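Side-chain contacts in Abbfa_003403 (PDB 4ZXH), which probably assembles and releases a peptide product as a four-domain nonribosomal peptide synthetase with condensation, adenylation, carrier and thioesterase domains: residues Lys1124-Gln1128 and Gly1129-Leu1133; Pro1294-His1297 and Ser1298-Met1301. All coordinates share one frame; numbering follows the deposited sequence.

Contact 1. Residues Lys1124-Gln1128 and Gly1129-Leu1133; sequences KMQPQ and GPYFL
Q1126 and Y1131 illustrate how a short connection can be closed by a single aromatic side chain folding back over it. The two side chains run past each other in opposite directions: the phenol hydroxyl reaches the backbone of Q1126, the glutamine amide the base of the tyrosine. Y1131 OH donates to Q1126 O at 2.6 Å, and this carbonyl oxygen lies at the ring edge, close to its plane. With chi1 at -168° Q1126 leaves trans to its own nitrogen and stretches out straight, which lays its amide along the CD1–CE1 side of the ring. There Q1126 CD is 3.4 Å from Y1131 CE1, with the amide and ring planes 49° apart. Helix 1111-1125 is here joined to strand 1131-1136 of the thioesterase, an alpha/beta-hydrolase fold, through a turn with a cis peptide bond before P1130. Within that turn G1129 CA lies over one ring face, off its centre. The two bonds from Q1126 NE2, to P1130 O at 3.1 Å and to Q1128 O at 3.4 Å, are weak; the firmer hold on this amide comes from W1068 NE1, which donates to Q1126 OE1. M1122 and L1150 also touch Y1131.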
loop_
_atom_site.group_PDB
_atom_site.type_symbol
_atom_site.label_atom_id
_atom_site.label_comp_id
_atom_site.label_asym_id
_atom_site.label_seq_id
_atom_site.Cartn_x
_atom_site.Cartn_y
_atom_site.Cartn_z
ATOM N N LYS A 1124 37.725 19.566 -22.029
ATOM C CA LYS A 1124 36.368 20.126 -22.006
ATOM C C LYS A 1124 36.005 20.706 -20.634
ATOM O O LYS A 1124 35.251 21.672 -20.542
ATOM C CB LYS A 1124 35.326 19.065 -22.383
ATOM C CG LYS A 1124 35.318 18.676 -23.839
ATOM C CD LYS A 1124 34.371 17.521 -24.106
ATOM C CE LYS A 1124 32.917 17.924 -23.920
ATOM N NZ LYS A 1124 32.015 16.825 -24.381
ATOM N N MET A 1125 36.523 20.098 -19.571
ATOM C CA MET A 1125 36.245 20.552 -18.209
ATOM C C MET A 1125 37.404 21.379 -17.654
ATOM O O MET A 1125 37.185 22.275 -16.849
ATOM C CB MET A 1125 35.949 19.357 -17.282
ATOM C CG MET A 1125 34.675 18.612 -17.635
ATOM S SD MET A 1125 34.351 17.139 -16.645
ATOM C CE MET A 1125 33.352 17.787 -15.304
ATOM N N GLN A 1126 38.629 21.072 -18.088
ATOM C CA GLN A 1126 39.826 21.818 -17.680
ATOM C C GLN A 1126 40.741 22.105 -18.888
ATOM O O GLN A 1126 41.657 21.333 -19.193
ATOM C CB GLN A 1126 40.599 21.053 -16.601
ATOM C CG GLN A 1126 41.691 21.860 -15.915
ATOM C CD GLN A 1126 42.594 21.018 -15.009
ATOM O OE1 GLN A 1126 42.328 19.838 -14.744
ATOM N NE2 GLN A 1126 43.677 21.628 -14.536
ATOM N N PRO A 1127 40.487 23.224 -19.575
ATOM C CA PRO A 1127 41.166 23.635 -20.808
ATOM C C PRO A 1127 42.667 23.877 -20.651
ATOM O O PRO A 1127 43.427 23.618 -21.586
ATOM C CB PRO A 1127 40.458 24.946 -21.173
ATOM C CG PRO A 1127 39.141 24.879 -20.479
ATOM C CD PRO A 1127 39.422 24.168 -19.197
ATOM N N GLN A 1128 43.081 24.388 -19.497
ATOM C CA GLN A 1128 44.480 24.744 -19.288
ATOM C C GLN A 1128 45.007 24.090 -18.017
ATOM O O GLN A 1128 44.248 23.807 -17.078
ATOM C CB GLN A 1128 44.662 26.271 -19.215
ATOM C CG GLN A 1128 44.238 27.043 -20.481
ATOM C CD GLN A 1128 45.122 26.748 -21.698
ATOM O OE1 GLN A 1128 46.322 26.492 -21.559
ATOM N NE2 GLN A 1128 44.528 26.788 -22.896
ATOM N N GLY A 1129 46.314 23.849 -17.995
ATOM C CA GLY A 1129 46.962 23.239 -16.852
ATOM C C GLY A 1129 47.303 24.241 -15.773
ATOM O O GLY A 1129 46.880 25.392 -15.836
ATOM N N PRO A 1130 48.087 23.821 -14.775
ATOM C CA PRO A 1130 48.736 22.509 -14.632
ATOM C C PRO A 1130 47.751 21.380 -14.363
ATOM O O PRO A 1130 46.683 21.631 -13.794
ATOM C CB PRO A 1130 49.664 22.697 -13.421
ATOM C CG PRO A 1130 49.676 24.162 -13.140
ATOM C CD PRO A 1130 48.377 24.693 -13.630
ATOM N N TYR A 1131 48.114 20.164 -14.768
ATOM C CA TYR A 1131 47.263 19.004 -14.556
ATOM C C TYR A 1131 47.768 18.132 -13.427
ATOM O O TYR A 1131 48.963 18.147 -13.112
ATOM C CB TYR A 1131 47.144 18.194 -15.838
ATOM C CG TYR A 1131 46.364 18.942 -16.868
ATOM C CD1 TYR A 1131 44.980 19.021 -16.790
ATOM C CD2 TYR A 1131 47.005 19.609 -17.893
ATOM C CE1 TYR A 1131 44.254 19.736 -17.722
ATOM C CE2 TYR A 1131 46.292 20.316 -18.827
ATOM C CZ TYR A 1131 44.919 20.378 -18.744
ATOM O OH TYR A 1131 44.211 21.086 -19.693
ATOM N N PHE A 1132 46.840 17.395 -12.813
ATOM C CA PHE A 1132 47.146 16.536 -11.681
ATOM C C PHE A 1132 46.490 15.185 -11.959
ATOM O O PHE A 1132 45.276 15.091 -12.086
ATOM C CB PHE A 1132 46.654 17.173 -10.374
ATOM C CG PHE A 1132 47.073 16.437 -9.135
ATOM C CD1 PHE A 1132 48.262 15.718 -9.096
ATOM C CD2 PHE A 1132 46.264 16.437 -8.008
ATOM C CE1 PHE A 1132 48.642 15.024 -7.947
ATOM C CE2 PHE A 1132 46.637 15.750 -6.861
ATOM C CZ PHE A 1132 47.832 15.040 -6.829
ATOM N N LEU A 1133 47.307 14.145 -12.076
ATOM C CA LEU A 1133 46.873 12.875 -12.644
ATOM C C LEU A 1133 47.235 11.719 -11.751
ATOM O O LEU A 1133 48.166 11.806 -10.944
ATOM C CB LEU A 1133 47.530 12.623 -14.006
ATOM C CG LEU A 1133 47.686 13.765 -14.978
ATOM C CD1 LEU A 1133 48.731 13.377 -15.940
ATOM C CD2 LEU A 1133 46.375 13.975 -15.696
#

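Contact 2. Residues Pro1294-His1297 and Ser1298-Met1301; sequences PGDH and SSIM
D1296 and S1299 exchange hydrogen bonds in both directions, giving a compact example of how a tight turn is tied from within. D1296 N donates to S1299 OG at 2.7 Å, almost straight at 173°. In return, S1299 N donates to D1296 OD1 at 2.8 Å, meeting the carboxylate on its syn side and 32° out of its plane. This reciprocal pair has the pattern of a capping box, with D1296 as N-cap and S1299 as N3, on the turn that leads into the 3-10 segment 1299-1301. The hydroxyl of S1299 and the backbone N of S1298 add weak bonds to the same OD1, so one oxygen gathers three donors. S1299 OG sits between its backbone N and carbonyl carbon (chi1 61°), where it can serve D1296 N and OD1 together. The backbone adds a bond from I1300 N to D1296 O at 3.1 Å.

The turn carries H1297, whose CB leaves the backbone away from S1298-M1301. H1297 ND1 is hydrogen-bonded to D1164 OD2, and the side chain of H1297 touches C1137, consistent with a Cys-His-Asp triad of the thioesterase. The backbone of H1297 is held in turn by E1270 at its N and by W1136 NE1 at its O. I1300 packs against I1163 of strand 1157-1163, W1136 of strand 1131-1136 and V1309 of helix 1303-1316.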
loop_
_atom_site.group_PDB
_atom_site.type_symbol
_atom_site.label_atom_id
_atom_site.label_comp_id
_atom_site.label_asym_id
_atom_site.label_seq_id
_atom_site.Cartn_x
_atom_site.Cartn_y
_atom_site.Cartn_z
ATOM N N PRO A 1294 50.925 -0.535 3.964
ATOM C CA PRO A 1294 50.237 -1.823 4.160
ATOM C C PRO A 1294 49.242 -2.177 3.058
ATOM O O PRO A 1294 48.570 -1.294 2.529
ATOM C CB PRO A 1294 49.503 -1.625 5.485
ATOM C CG PRO A 1294 50.370 -0.667 6.225
ATOM C CD PRO A 1294 50.893 0.290 5.180
ATOM N N GLY A 1295 49.166 -3.466 2.726
ATOM C CA GLY A 1295 48.212 -3.986 1.757
ATOM C C GLY A 1295 48.930 -4.660 0.606
ATOM O O GLY A 1295 50.156 -4.521 0.474
ATOM N N ASP A 1296 48.189 -5.405 -0.219
ATOM C CA ASP A 1296 48.769 -5.986 -1.437
ATOM C C ASP A 1296 48.239 -5.220 -2.633
ATOM O O ASP A 1296 47.640 -4.158 -2.460
ATOM C CB ASP A 1296 48.476 -7.488 -1.567
ATOM C CG ASP A 1296 46.988 -7.824 -1.542
ATOM O OD1 ASP A 1296 46.156 -7.118 -2.157
ATOM O OD2 ASP A 1296 46.638 -8.837 -0.906
ATOM N N HIS A 1297 48.438 -5.767 -3.830
ATOM C CA HIS A 1297 48.103 -5.075 -5.066
ATOM C C HIS A 1297 46.634 -4.676 -5.147
ATOM O O HIS A 1297 46.304 -3.610 -5.666
ATOM C CB HIS A 1297 48.459 -5.941 -6.271
ATOM C CG HIS A 1297 48.308 -5.233 -7.575
ATOM N ND1 HIS A 1297 49.108 -4.167 -7.938
ATOM C CD2 HIS A 1297 47.432 -5.409 -8.591
ATOM C CE1 HIS A 1297 48.750 -3.735 -9.134
ATOM N NE2 HIS A 1297 47.734 -4.473 -9.553
ATOM N N SER A 1298 45.750 -5.524 -4.634
ATOM C CA SER A 1298 44.338 -5.164 -4.547
ATOM C C SER A 1298 43.929 -4.434 -3.245
ATOM O O SER A 1298 43.260 -3.405 -3.293
ATOM C CB SER A 1298 43.486 -6.414 -4.722
ATOM O OG SER A 1298 43.322 -6.662 -6.100
ATOM N N SER A 1299 44.340 -4.963 -2.097
ATOM C CA SER A 1299 43.831 -4.519 -0.808
ATOM C C SER A 1299 44.320 -3.136 -0.406
ATOM O O SER A 1299 43.784 -2.536 0.521
ATOM C CB SER A 1299 44.204 -5.526 0.283
ATOM O OG SER A 1299 45.614 -5.662 0.411
ATOM N N ILE A 1300 45.331 -2.629 -1.101
ATOM C CA ILE A 1300 45.814 -1.267 -0.874
ATOM C C ILE A 1300 44.658 -0.265 -1.049
ATOM O O ILE A 1300 44.637 0.791 -0.399
ATOM C CB ILE A 1300 47.012 -0.931 -1.835
ATOM C CG1 ILE A 1300 47.613 0.450 -1.564
ATOM C CG2 ILE A 1300 46.585 -1.023 -3.280
ATOM C CD1 ILE A 1300 48.384 0.552 -0.307
ATOM N N MET A 1301 43.672 -0.631 -1.874
ATOM C CA MET A 1301 42.517 0.225 -2.153
ATOM C C MET A 1301 41.265 -0.094 -1.309
ATOM O O MET A 1301 40.206 0.511 -1.525
ATOM C CB MET A 1301 42.172 0.146 -3.649
ATOM C CG MET A 1301 43.352 0.519 -4.574
ATOM S SD MET A 1301 43.755 2.284 -4.771
ATOM C CE MET A 1301 44.705 2.567 -3.295
#

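Both contacts belong to the thioesterase region, with contact 1 at its surface and contact 2 partly buried; their centres lie 29 Å apart and their nearest atoms about 12 Å, without touching. Strand 1131-1136 relates them. It starts in contact 1 with Y1131 and ends at W1136, which meets both H1297 and I1300 of contact 2. C1137 follows directly, on what looks like a nucleophile elbow, so contact 1 lies at the entry to this strand and contact 2 beside its exit. Contact 2 holds the histidine of the probable triad, whereas contact 1 is structural packing at the other end of the strand.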